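Local coordinates for lysozyme, putative (Bacillus anthracis, PDB 2WAG), which probably cleaves peptidoglycan of bacterial cell walls, acting as a family 25 glycoside hydrolase (lysozyme) with a TIM-barrel-like catalytic domain, at residues F75-S80 against E107-K112; Y144-A149 against W164-L169; E83-Q88 against S127-M132. One frame throughout, in Å; residues are numbered along the deposited sequence. Where two conformers were deposited one is given.

Contact 1 (F75-S80 against E107-K112). With SO4 (sulfate ion), chain G.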
loop_
_atom_site.group_PDB
_atom_site.type_symbol
_atom_site.label_atom_id
_atom_site.label_comp_id
_atom_site.label_asym_id
_atom_site.label_seq_id
_atom_site.Cartn_x
_atom_site.Cartn_y
_atom_site.Cartn_z
ATOM N N PHE A 75 -12.800 6.765 9.215
ATOM C CA PHE A 75 -12.217 5.437 9.185
ATOM C C PHE A 75 -12.893 4.581 10.270
ATOM O O PHE A 75 -12.757 4.851 11.461
ATOM C CB PHE A 75 -10.694 5.499 9.340
ATOM C CG PHE A 75 -10.016 4.217 8.980
ATOM C CD1 PHE A 75 -9.304 4.090 7.780
ATOM C CD2 PHE A 75 -10.119 3.119 9.808
ATOM C CE1 PHE A 75 -8.698 2.873 7.452
ATOM C CE2 PHE A 75 -9.524 1.916 9.490
ATOM C CZ PHE A 75 -8.807 1.792 8.307
ATOM N N PHE A 76 -13.649 3.578 9.845
ATOM C CA PHE A 76 -14.463 2.766 10.744
ATOM C C PHE A 76 -13.645 1.922 11.713
ATOM O O PHE A 76 -12.610 1.356 11.335
ATOM C CB PHE A 76 -15.350 1.865 9.879
ATOM C CG PHE A 76 -16.392 1.078 10.636
ATOM C CD1 PHE A 76 -17.507 1.697 11.187
ATOM C CD2 PHE A 76 -16.264 -0.303 10.753
ATOM C CE1 PHE A 76 -18.478 0.925 11.887
ATOM C CE2 PHE A 76 -17.232 -1.064 11.400
ATOM C CZ PHE A 76 -18.321 -0.452 11.970
ATOM N N SER A 77 -14.118 1.840 12.954
ATOM C CA SER A 77 -13.571 0.946 13.957
ATOM C C SER A 77 -14.519 -0.220 14.189
ATOM O O SER A 77 -15.736 -0.040 14.289
ATOM C CB SER A 77 -13.374 1.687 15.272
ATOM O OG SER A 77 -13.040 0.744 16.280
ATOM N N PHE A 78 -13.971 -1.423 14.297
ATOM C CA PHE A 78 -14.742 -2.605 14.672
ATOM C C PHE A 78 -14.980 -2.699 16.174
ATOM O O PHE A 78 -15.641 -3.633 16.626
ATOM C CB PHE A 78 -14.026 -3.857 14.160
ATOM C CG PHE A 78 -13.929 -3.904 12.667
ATOM C CD1 PHE A 78 -15.050 -4.114 11.899
ATOM C CD2 PHE A 78 -12.708 -3.725 12.020
ATOM C CE1 PHE A 78 -14.989 -4.153 10.501
ATOM C CE2 PHE A 78 -12.645 -3.763 10.627
ATOM C CZ PHE A 78 -13.773 -3.981 9.874
ATOM N N ASP A 79 -14.460 -1.737 16.939
ATOM C CA ASP A 79 -14.444 -1.880 18.394
ATOM C C ASP A 79 -15.179 -0.821 19.180
ATOM O O ASP A 79 -15.058 -0.785 20.404
ATOM C CB ASP A 79 -13.009 -2.033 18.868
ATOM C CG ASP A 79 -12.469 -3.394 18.510
ATOM O OD1 ASP A 79 -12.973 -4.402 19.037
ATOM O OD2 ASP A 79 -11.590 -3.477 17.638
ATOM N N SER A 80 -15.952 0.027 18.503
ATOM C CA SER A 80 -16.851 0.937 19.209
ATOM C C SER A 80 -18.168 1.065 18.473
ATOM O O SER A 80 -18.302 0.660 17.311
ATOM C CB SER A 80 -16.224 2.305 19.415
ATOM O OG SER A 80 -15.864 2.887 18.184
ATOM N N GLU A 107 -12.390 -1.270 6.283
ATOM C CA GLU A 107 -11.290 -2.117 5.795
ATOM C C GLU A 107 -10.527 -2.663 6.984
ATOM O O GLU A 107 -10.676 -2.182 8.112
ATOM C CB GLU A 107 -10.339 -1.350 4.863
ATOM C CG GLU A 107 -9.584 -0.223 5.515
ATOM C CD GLU A 107 -8.808 0.560 4.484
ATOM O OE1 GLU A 107 -7.757 0.053 4.010
ATOM O OE2 GLU A 107 -9.241 1.675 4.114
ATOM N N PHE A 108 -9.698 -3.667 6.731
ATOM C CA PHE A 108 -8.886 -4.195 7.816
ATOM C C PHE A 108 -7.737 -3.275 8.218
ATOM O O PHE A 108 -7.205 -2.523 7.395
ATOM C CB PHE A 108 -8.377 -5.588 7.488
ATOM C CG PHE A 108 -9.469 -6.598 7.427
ATOM C CD1 PHE A 108 -10.129 -6.957 8.590
ATOM C CD2 PHE A 108 -9.868 -7.162 6.234
ATOM C CE1 PHE A 108 -11.160 -7.864 8.570
ATOM C CE2 PHE A 108 -10.924 -8.085 6.206
ATOM C CZ PHE A 108 -11.559 -8.438 7.393
ATOM N N TYR A 109 -7.376 -3.353 9.494
ATOM C CA TYR A 109 -6.289 -2.575 10.063
ATOM C C TYR A 109 -5.766 -3.314 11.288
ATOM O O TYR A 109 -6.354 -4.306 11.716
ATOM C CB TYR A 109 -6.778 -1.181 10.456
ATOM C CG TYR A 109 -7.903 -1.192 11.467
ATOM C CD1 TYR A 109 -7.639 -1.116 12.829
ATOM C CD2 TYR A 109 -9.227 -1.282 11.061
ATOM C CE1 TYR A 109 -8.664 -1.127 13.757
ATOM C CE2 TYR A 109 -10.259 -1.292 11.982
ATOM C CZ TYR A 109 -9.972 -1.215 13.328
ATOM O OH TYR A 109 -10.997 -1.227 14.246
ATOM N N ALA A 110 -4.664 -2.831 11.851
ATOM C CA ALA A 110 -4.077 -3.466 13.025
ATOM C C ALA A 110 -4.034 -4.984 12.865
ATOM O O ALA A 110 -3.485 -5.498 11.890
ATOM C CB ALA A 110 -4.851 -3.083 14.276
ATOM N N ASN A 111 -4.614 -5.697 13.826
ATOM C CA ASN A 111 -4.609 -7.158 13.808
ATOM C C ASN A 111 -5.967 -7.760 13.454
ATOM O O ASN A 111 -6.176 -8.966 13.594
ATOM C CB ASN A 111 -4.130 -7.707 15.153
ATOM C CG ASN A 111 -2.691 -7.336 15.456
ATOM O OD1 ASN A 111 -2.355 -6.978 16.584
ATOM N ND2 ASN A 111 -1.831 -7.425 14.446
ATOM N N LYS A 112 -6.901 -6.916 13.025
ATOM C CA LYS A 112 -8.301 -7.319 12.940
ATOM C C LYS A 112 -8.540 -8.455 11.942
ATOM O O LYS A 112 -9.474 -9.247 12.090
ATOM C CB LYS A 112 -9.205 -6.114 12.640
ATOM C CG LYS A 112 -9.041 -4.939 13.607
ATOM C CD LYS A 112 -9.624 -5.197 14.996
ATOM C CE LYS A 112 -10.934 -5.972 14.988
ATOM N NZ LYS A 112 -11.424 -6.171 16.376
HETATM S S SO4 G . -12.188 2.835 18.979
HETATM O O1 SO4 G . -11.105 2.432 18.096
HETATM O O2 SO4 G . -12.683 4.206 19.002
HETATM O O3 SO4 G . -12.201 2.168 20.288
HETATM O O4 SO4 G . -13.314 2.150 18.300
HETATM O O HOH W 1 -12.798 -0.495 9.154
HETATM O O HOH W 2 -12.367 0.374 8.655
HETATM O O HOH W 3 -10.072 -1.503 16.689
#
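Phe78 and Lys112 mark one of the near points of two loop backbones, their CA atoms lying 8.2 Å apart. No main-chain hydrogen bond passes directly between 75-80 and 107-112, which leave the parallel neighbours, strands 69-75 and 103-106. A type II' turn from Tyr109 to Lys112, closed by Lys112 N on Tyr109 O, reverses the second loop and sends the Tyr109 and Lys112 side chains across the gap. Tyr109 CB points toward the other loop, and with CG set between the backbone N and the carbonyl carbon (chi1 59°) the phenol extends until Phe78 N donates to Tyr109 OH over 3.0 Å, nearly straight at 160°. Two phenylalanines meet this ring differently. Phe75 turns its edge toward the tyrosine face, an offset edge-to-face pair with planes at 77° and Phe75 CE2 3.6 Å from Tyr109 CD2. Phe78 lies almost parallel but rim to rim, Phe78 CD2 standing 3.5 Å from Tyr109 CE2, so no face-to-face stack forms. Phe75 CZ also packs 3.5 Å from Glu107 CG; Glu107 OE2 bonds to Gly2 of the second subunit, a residue of the expression tag, whose His6 ring meets Tyr109. Farther out, in the Lys112 conformer given, Lys112 NZ forms a salt bridge with Asp79 OD2 at 3.0 Å, on the syn side and tilted somewhat out of the carboxylate plane; with two conformers deposited, it may not be constant. A water joins Asp79 OD2 to Tyr109 OH, while Asp79 N donates to Ser77 OG in an ST turn. The aromatic cluster thus fills the inner part and the charge pair the outer. A backbone amide and a water hold the tyrosine hydroxyl in place, Phe75 and Phe78 restrict its ring, and together they tie two loops at the C-terminal ends of barrel strands.

Contact 2 (Y144-A149 against W164-L169). With SO4 (sulfate ion), chain F.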
loop_
_atom_site.group_PDB
_atom_site.type_symbol
_atom_site.label_atom_id
_atom_site.label_comp_id
_atom_site.label_asym_id
_atom_site.label_seq_id
_atom_site.Cartn_x
_atom_site.Cartn_y
_atom_site.Cartn_z
ATOM N N TYR A 144 -16.604 3.231 1.391
ATOM C CA TYR A 144 -15.358 2.792 0.766
ATOM C C TYR A 144 -14.994 1.455 1.364
ATOM O O TYR A 144 -15.095 1.270 2.586
ATOM C CB TYR A 144 -14.244 3.785 1.069
ATOM C CG TYR A 144 -12.863 3.268 0.698
ATOM C CD1 TYR A 144 -12.306 3.512 -0.561
ATOM C CD2 TYR A 144 -12.115 2.530 1.626
ATOM C CE1 TYR A 144 -11.028 3.038 -0.878
ATOM C CE2 TYR A 144 -10.853 2.034 1.312
ATOM C CZ TYR A 144 -10.305 2.308 0.070
ATOM O OH TYR A 144 -9.032 1.855 -0.204
ATOM N N ALA A 145 -14.540 0.567 0.538
ATOM C CA ALA A 145 -14.056 -0.734 1.005
ATOM C C ALA A 145 -12.962 -1.293 0.127
ATOM O O ALA A 145 -12.935 -1.003 -1.017
ATOM C CB ALA A 145 -15.203 -1.746 1.072
ATOM N N THR A 146 -12.121 -2.116 0.735
ATOM C CA THR A 146 -11.233 -2.982 -0.031
ATOM C C THR A 146 -12.034 -4.201 -0.523
ATOM O O THR A 146 -13.150 -4.482 -0.041
ATOM C CB THR A 146 -10.093 -3.464 0.859
ATOM O OG1 THR A 146 -10.678 -4.142 1.979
ATOM C CG2 THR A 146 -9.219 -2.288 1.324
ATOM N N GLN A 147 -11.477 -4.949 -1.469
ATOM C CA GLN A 147 -12.137 -6.144 -1.968
ATOM C C GLN A 147 -12.488 -7.120 -0.845
ATOM O O GLN A 147 -13.601 -7.639 -0.791
ATOM C CB GLN A 147 -11.257 -6.830 -3.026
ATOM C CG GLN A 147 -11.927 -8.013 -3.736
ATOM C CD GLN A 147 -10.945 -8.838 -4.562
ATOM O OE1 GLN A 147 -9.830 -9.123 -4.124
ATOM N NE2 GLN A 147 -11.362 -9.231 -5.753
ATOM N N GLU A 148 -11.536 -7.369 0.045
ATOM C CA GLU A 148 -11.788 -8.346 1.106
ATOM C C GLU A 148 -12.882 -7.875 2.063
ATOM O O GLU A 148 -13.750 -8.666 2.463
ATOM C CB GLU A 148 -10.482 -8.680 1.845
ATOM C CG GLU A 148 -9.514 -9.469 0.958
ATOM C CD GLU A 148 -8.263 -9.891 1.655
ATOM O OE1 GLU A 148 -7.815 -9.171 2.576
ATOM O OE2 GLU A 148 -7.713 -10.951 1.266
ATOM N N ALA A 149 -12.847 -6.598 2.438
ATOM C CA ALA A 149 -13.882 -6.079 3.318
ATOM C C ALA A 149 -15.234 -6.026 2.602
ATOM O O ALA A 149 -16.276 -6.311 3.208
ATOM C CB ALA A 149 -13.473 -4.714 3.884
ATOM N N TRP A 164 -17.563 2.926 -3.067
ATOM C CA TRP A 164 -16.262 3.382 -3.518
ATOM C C TRP A 164 -15.322 2.188 -3.311
ATOM O O TRP A 164 -15.071 1.786 -2.170
ATOM C CB TRP A 164 -15.859 4.615 -2.705
ATOM C CG TRP A 164 -14.484 5.184 -2.937
ATOM C CD1 TRP A 164 -13.543 4.820 -3.874
ATOM C CD2 TRP A 164 -13.911 6.236 -2.168
ATOM N NE1 TRP A 164 -12.408 5.602 -3.714
ATOM C CE2 TRP A 164 -12.605 6.465 -2.661
ATOM C CE3 TRP A 164 -14.362 6.976 -1.062
ATOM C CZ2 TRP A 164 -11.749 7.420 -2.094
ATOM C CZ3 TRP A 164 -13.538 7.918 -0.507
ATOM C CH2 TRP A 164 -12.230 8.129 -1.006
ATOM N N ILE A 165 -14.850 1.573 -4.397
ATOM C CA ILE A 165 -14.082 0.322 -4.301
ATOM C C ILE A 165 -12.595 0.553 -4.561
ATOM O O ILE A 165 -12.220 1.282 -5.493
ATOM C CB ILE A 165 -14.654 -0.745 -5.286
ATOM C CG1 ILE A 165 -13.993 -2.114 -5.077
ATOM C CG2 ILE A 165 -14.553 -0.292 -6.753
ATOM C CD1 ILE A 165 -14.279 -2.777 -3.717
ATOM N N ARG A 166 -11.745 -0.067 -3.747
ATOM C CA ARG A 166 -10.317 -0.076 -4.048
ATOM C C ARG A 166 -10.014 -1.193 -5.038
ATOM O O ARG A 166 -10.358 -2.353 -4.807
ATOM C CB ARG A 166 -9.484 -0.284 -2.777
ATOM C CG ARG A 166 -7.991 -0.072 -3.028
ATOM C CD ARG A 166 -7.110 -0.414 -1.827
ATOM N NE ARG A 166 -6.864 -1.854 -1.765
ATOM C CZ ARG A 166 -6.276 -2.480 -0.745
ATOM N NH1 ARG A 166 -5.871 -1.808 0.332
ATOM N NH2 ARG A 166 -6.095 -3.792 -0.806
ATOM N N SER A 167 -9.350 -0.832 -6.131
ATOM C CA SER A 167 -8.874 -1.828 -7.087
ATOM C C SER A 167 -7.593 -1.323 -7.751
ATOM O O SER A 167 -7.650 -0.680 -8.810
ATOM C CB SER A 167 -9.957 -2.125 -8.119
ATOM O OG SER A 167 -9.591 -3.208 -8.959
ATOM N N VAL A 168 -6.461 -1.551 -7.090
ATOM C CA VAL A 168 -5.191 -0.947 -7.529
ATOM C C VAL A 168 -4.356 -1.837 -8.437
ATOM O O VAL A 168 -3.316 -1.386 -8.924
ATOM C CB VAL A 168 -4.336 -0.427 -6.339
ATOM C CG1 VAL A 168 -5.131 0.552 -5.486
ATOM C CG2 VAL A 168 -3.790 -1.551 -5.480
ATOM N N LEU A 169 -4.822 -3.058 -8.698
ATOM C CA LEU A 169 -4.081 -3.979 -9.580
ATOM C C LEU A 169 -4.882 -4.445 -10.783
ATOM O O LEU A 169 -4.329 -5.049 -11.703
ATOM C CB LEU A 169 -3.625 -5.217 -8.781
ATOM C CG LEU A 169 -2.594 -4.978 -7.682
ATOM C CD1 LEU A 169 -2.303 -6.287 -6.887
ATOM C CD2 LEU A 169 -1.347 -4.406 -8.273
HETATM S S SO4 F . -6.327 -4.386 -4.683
HETATM O O1 SO4 F . -6.779 -4.970 -3.402
HETATM O O2 SO4 F . -7.152 -5.120 -5.602
HETATM O O3 SO4 F . -6.623 -3.008 -4.629
HETATM O O4 SO4 F . -4.955 -4.804 -4.679
HETATM O O HOH W 4 -7.074 0.741 1.488
HETATM O O HOH W 5 -9.201 -3.905 -2.709
#
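Tyr144 drives the edge of its ring into the face of the Trp164 indole within a beta-alpha-beta unit of the TIM-barrel-like fold, in which strands 142-145 and 162-166 run parallel and helix 147-154 lies between them in the chain. The pair is a true edge-to-face contact: planes meet at 79°, and Tyr144 CD1 stands 3.5 Å from Trp164 CD2, over the centre of the five-membered ring of the indole. The parallel register, pairing Tyr144 with Trp164 and Ala145 with Ile165, puts both rings on one face of the sheet; CG anti to the backbone N in each (Tyr144 chi1 168°) leans them the same way along their strands. Beneath them Ala145 N donates to Trp164 O at 3.0 Å and Arg166 N returns to Ala145 O at 3.1 Å. On the other face, Ile165 CD1 curls back to touch Ala145 O at 3.5 Å. The polar ends of the two aromatics are satisfied elsewhere on the barrel, Tyr144 OH by Gln184 and Trp164 NE1 by Asn204. Arg166, in one of its two deposited conformers, passes the phenol at a slant, with Arg166 CB 3.4 Å from Tyr144 OH. Its guanidinium then lies with one face against Thr146 CG2, 3.5 Å from Arg166 NH1, the two side chains pointing the same way. Thr146 is the N-cap of the helix, though the capping bond from Ala149 N to Thr146 OG1 is weak. Where strand 162-166 gives way to loop, a sulfate, probably from the crystallisation liquor, is held by Arg166 NE and NH2 and by Val168 N. The straightest of these bonds is the backbone one, Val168 N to sulfate O3, 2.9 Å long and 171° at the hydrogen.

Contact 3 (E83-Q88 against S127-M132)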
loop_
_atom_site.group_PDB
_atom_site.type_symbol
_atom_site.label_atom_id
_atom_site.label_comp_id
_atom_site.label_asym_id
_atom_site.label_seq_id
_atom_site.Cartn_x
_atom_site.Cartn_y
_atom_site.Cartn_z
ATOM N N GLU A 83 -23.102 4.480 16.817
ATOM C CA GLU A 83 -23.660 5.755 17.226
ATOM C C GLU A 83 -22.567 6.726 17.659
ATOM O O GLU A 83 -22.581 7.891 17.307
ATOM C CB GLU A 83 -24.684 5.558 18.365
ATOM C CG GLU A 83 -25.215 6.885 18.888
ATOM C CD GLU A 83 -26.053 6.746 20.144
ATOM O OE1 GLU A 83 -25.599 6.092 21.113
ATOM O OE2 GLU A 83 -27.159 7.316 20.152
ATOM N N THR A 84 -21.600 6.231 18.437
ATOM C CA THR A 84 -20.507 7.057 18.907
ATOM C C THR A 84 -19.572 7.482 17.764
ATOM O O THR A 84 -19.083 8.599 17.725
ATOM C CB THR A 84 -19.745 6.336 20.027
ATOM O OG1 THR A 84 -19.337 5.035 19.583
ATOM C CG2 THR A 84 -20.673 6.142 21.171
ATOM N N GLN A 85 -19.353 6.567 16.823
ATOM C CA GLN A 85 -18.538 6.911 15.656
ATOM C C GLN A 85 -19.216 7.984 14.797
ATOM O O GLN A 85 -18.556 8.908 14.350
ATOM C CB GLN A 85 -18.239 5.657 14.850
ATOM C CG GLN A 85 -17.328 4.693 15.607
ATOM C CD GLN A 85 -16.822 3.592 14.740
ATOM O OE1 GLN A 85 -16.041 3.830 13.815
ATOM N NE2 GLN A 85 -17.272 2.368 15.001
ATOM N N ALA A 86 -20.541 7.868 14.591
ATOM C CA ALA A 86 -21.269 8.892 13.840
ATOM C C ALA A 86 -21.204 10.243 14.549
ATOM O O ALA A 86 -21.027 11.287 13.926
ATOM C CB ALA A 86 -22.721 8.487 13.659
ATOM N N GLU A 87 -21.383 10.211 15.873
ATOM C CA GLU A 87 -21.324 11.442 16.644
ATOM C C GLU A 87 -19.961 12.107 16.524
ATOM O O GLU A 87 -19.851 13.337 16.459
ATOM C CB GLU A 87 -21.652 11.165 18.127
ATOM C CG GLU A 87 -23.135 10.847 18.368
ATOM C CD GLU A 87 -23.449 10.207 19.721
ATOM O OE1 GLU A 87 -22.564 9.624 20.388
ATOM O OE2 GLU A 87 -24.637 10.258 20.111
ATOM N N GLN A 88 -18.918 11.292 16.428
ATOM C CA GLN A 88 -17.595 11.842 16.268
ATOM C C GLN A 88 -17.363 12.502 14.899
ATOM O O GLN A 88 -16.836 13.608 14.806
ATOM C CB GLN A 88 -16.590 10.758 16.587
ATOM C CG GLN A 88 -16.155 10.891 18.033
ATOM C CD GLN A 88 -15.312 12.143 18.254
ATOM O OE1 GLN A 88 -15.734 13.101 18.909
ATOM N NE2 GLN A 88 -14.120 12.132 17.685
ATOM N N SER A 127 -24.842 0.241 10.123
ATOM C CA SER A 127 -26.177 0.730 9.760
ATOM C C SER A 127 -26.609 1.919 10.600
ATOM O O SER A 127 -27.244 2.847 10.095
ATOM C CB SER A 127 -27.202 -0.388 9.885
ATOM O OG SER A 127 -26.946 -1.424 8.963
ATOM N N VAL A 128 -26.266 1.902 11.892
ATOM C CA VAL A 128 -26.529 3.061 12.726
ATOM C C VAL A 128 -25.761 4.293 12.210
ATOM O O VAL A 128 -26.307 5.393 12.117
ATOM C CB VAL A 128 -26.186 2.797 14.200
ATOM C CG1 VAL A 128 -26.210 4.098 14.984
ATOM C CG2 VAL A 128 -27.140 1.747 14.785
ATOM N N MET A 129 -24.479 4.112 11.877
ATOM C CA MET A 129 -23.695 5.231 11.360
ATOM C C MET A 129 -24.318 5.818 10.097
ATOM O O MET A 129 -24.429 7.039 9.961
ATOM C CB MET A 129 -22.292 4.780 10.992
ATOM C CG MET A 129 -21.388 4.551 12.136
ATOM S SD MET A 129 -19.647 4.650 11.637
ATOM C CE MET A 129 -19.493 6.260 11.229
ATOM N N ILE A 130 -24.659 4.943 9.152
ATOM C CA ILE A 130 -25.245 5.394 7.897
ATOM C C ILE A 130 -26.529 6.189 8.175
ATOM O O ILE A 130 -26.725 7.284 7.625
ATOM C CB ILE A 130 -25.528 4.209 6.992
ATOM C CG1 ILE A 130 -24.230 3.550 6.530
ATOM C CG2 ILE A 130 -26.394 4.652 5.776
ATOM C CD1 ILE A 130 -24.416 2.130 6.064
ATOM N N GLU A 131 -27.409 5.647 9.024
ATOM C CA GLU A 131 -28.662 6.330 9.319
ATOM C C GLU A 131 -28.404 7.732 9.874
ATOM O O GLU A 131 -29.022 8.723 9.464
ATOM C CB GLU A 131 -29.476 5.509 10.320
ATOM C CG GLU A 131 -30.847 6.149 10.594
ATOM C CD GLU A 131 -31.651 5.388 11.594
ATOM O OE1 GLU A 131 -31.956 4.198 11.362
ATOM O OE2 GLU A 131 -32.029 6.006 12.606
ATOM N N MET A 132 -27.473 7.828 10.813
ATOM C CA MET A 132 -27.213 9.111 11.444
ATOM C C MET A 132 -26.555 10.117 10.504
ATOM O O MET A 132 -26.894 11.312 10.521
ATOM C CB MET A 132 -26.363 8.921 12.708
ATOM C CG MET A 132 -27.111 8.125 13.781
ATOM S SD MET A 132 -26.132 7.834 15.254
ATOM C CE MET A 132 -25.883 9.494 15.853
#
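Met132 lays its thioether along helix 83-88, Met132 SD touching Glu83 CA and Ala86 CB, each at 3.8 Å. This is helix-on-helix packing on the outer layer of the TIM-barrel-like fold: helices 82-92 and 119-137 follow the neighbouring parallel strands 69-75 and 103-106. The axes of segments 83-88 and 127-132 cross at -35°, with N-to-C directions broadly alike, and approach to 8.2 Å. So short a separation is consistent with the small Ala86, whose CB points toward the other helix and meets Met132 CB at 3.8 Å; its CA comes within 5.0 Å of Met129 CA. Two methionines one turn apart pass this small residue on different courses. Met132, with its chain extended to the sulfur and bent only at the last torsion (chi3 64°), brings CE to the aliphatic part of Glu87, at CG, and to Glu83 O. Met129 heads for the sheet instead: Met129 SD rests 3.6 Å from Gln85 CB, and the Met129 side chain also packs on His74 and Ile104 of the strands beneath. The amide of Gln85 does not join this sulfur contact; it reaches the loop before its own helix, with OE1 accepting from Ser77 N and NE2 donating to Ser80 O. No hydrogen bond crosses the two segments, so shape and van der Waals contact alone join them, with Glu83 and Glu87 lending methylene carbons to the outer margin. At the N-terminal end of this margin Val128, its CG1 anti to the backbone N (chi1 169°), places Val128 CG1 3.6 Å from Glu83 N.

In the fold
Contact 2 is the most buried and lies nearest the centre of the chain; contacts 1 and 3 are only partly buried and sit farther out. Contacts 1 and 3 concern the same two beta-alpha connections: the loops that leave strands 69-75 and 103-106 meet in contact 1, and the helices those loops lead into meet in contact 3. The Gln85 side chain links the two, and Phe76 CD1 packs on Met129 SD. Glu107 likewise touches Tyr144 and Thr146 of contact 2. Chemistry follows place: backbone pairing with aromatics in the sheet, aromatics and a salt bridge between loops, side-chain packing without a hydrogen bond between helices.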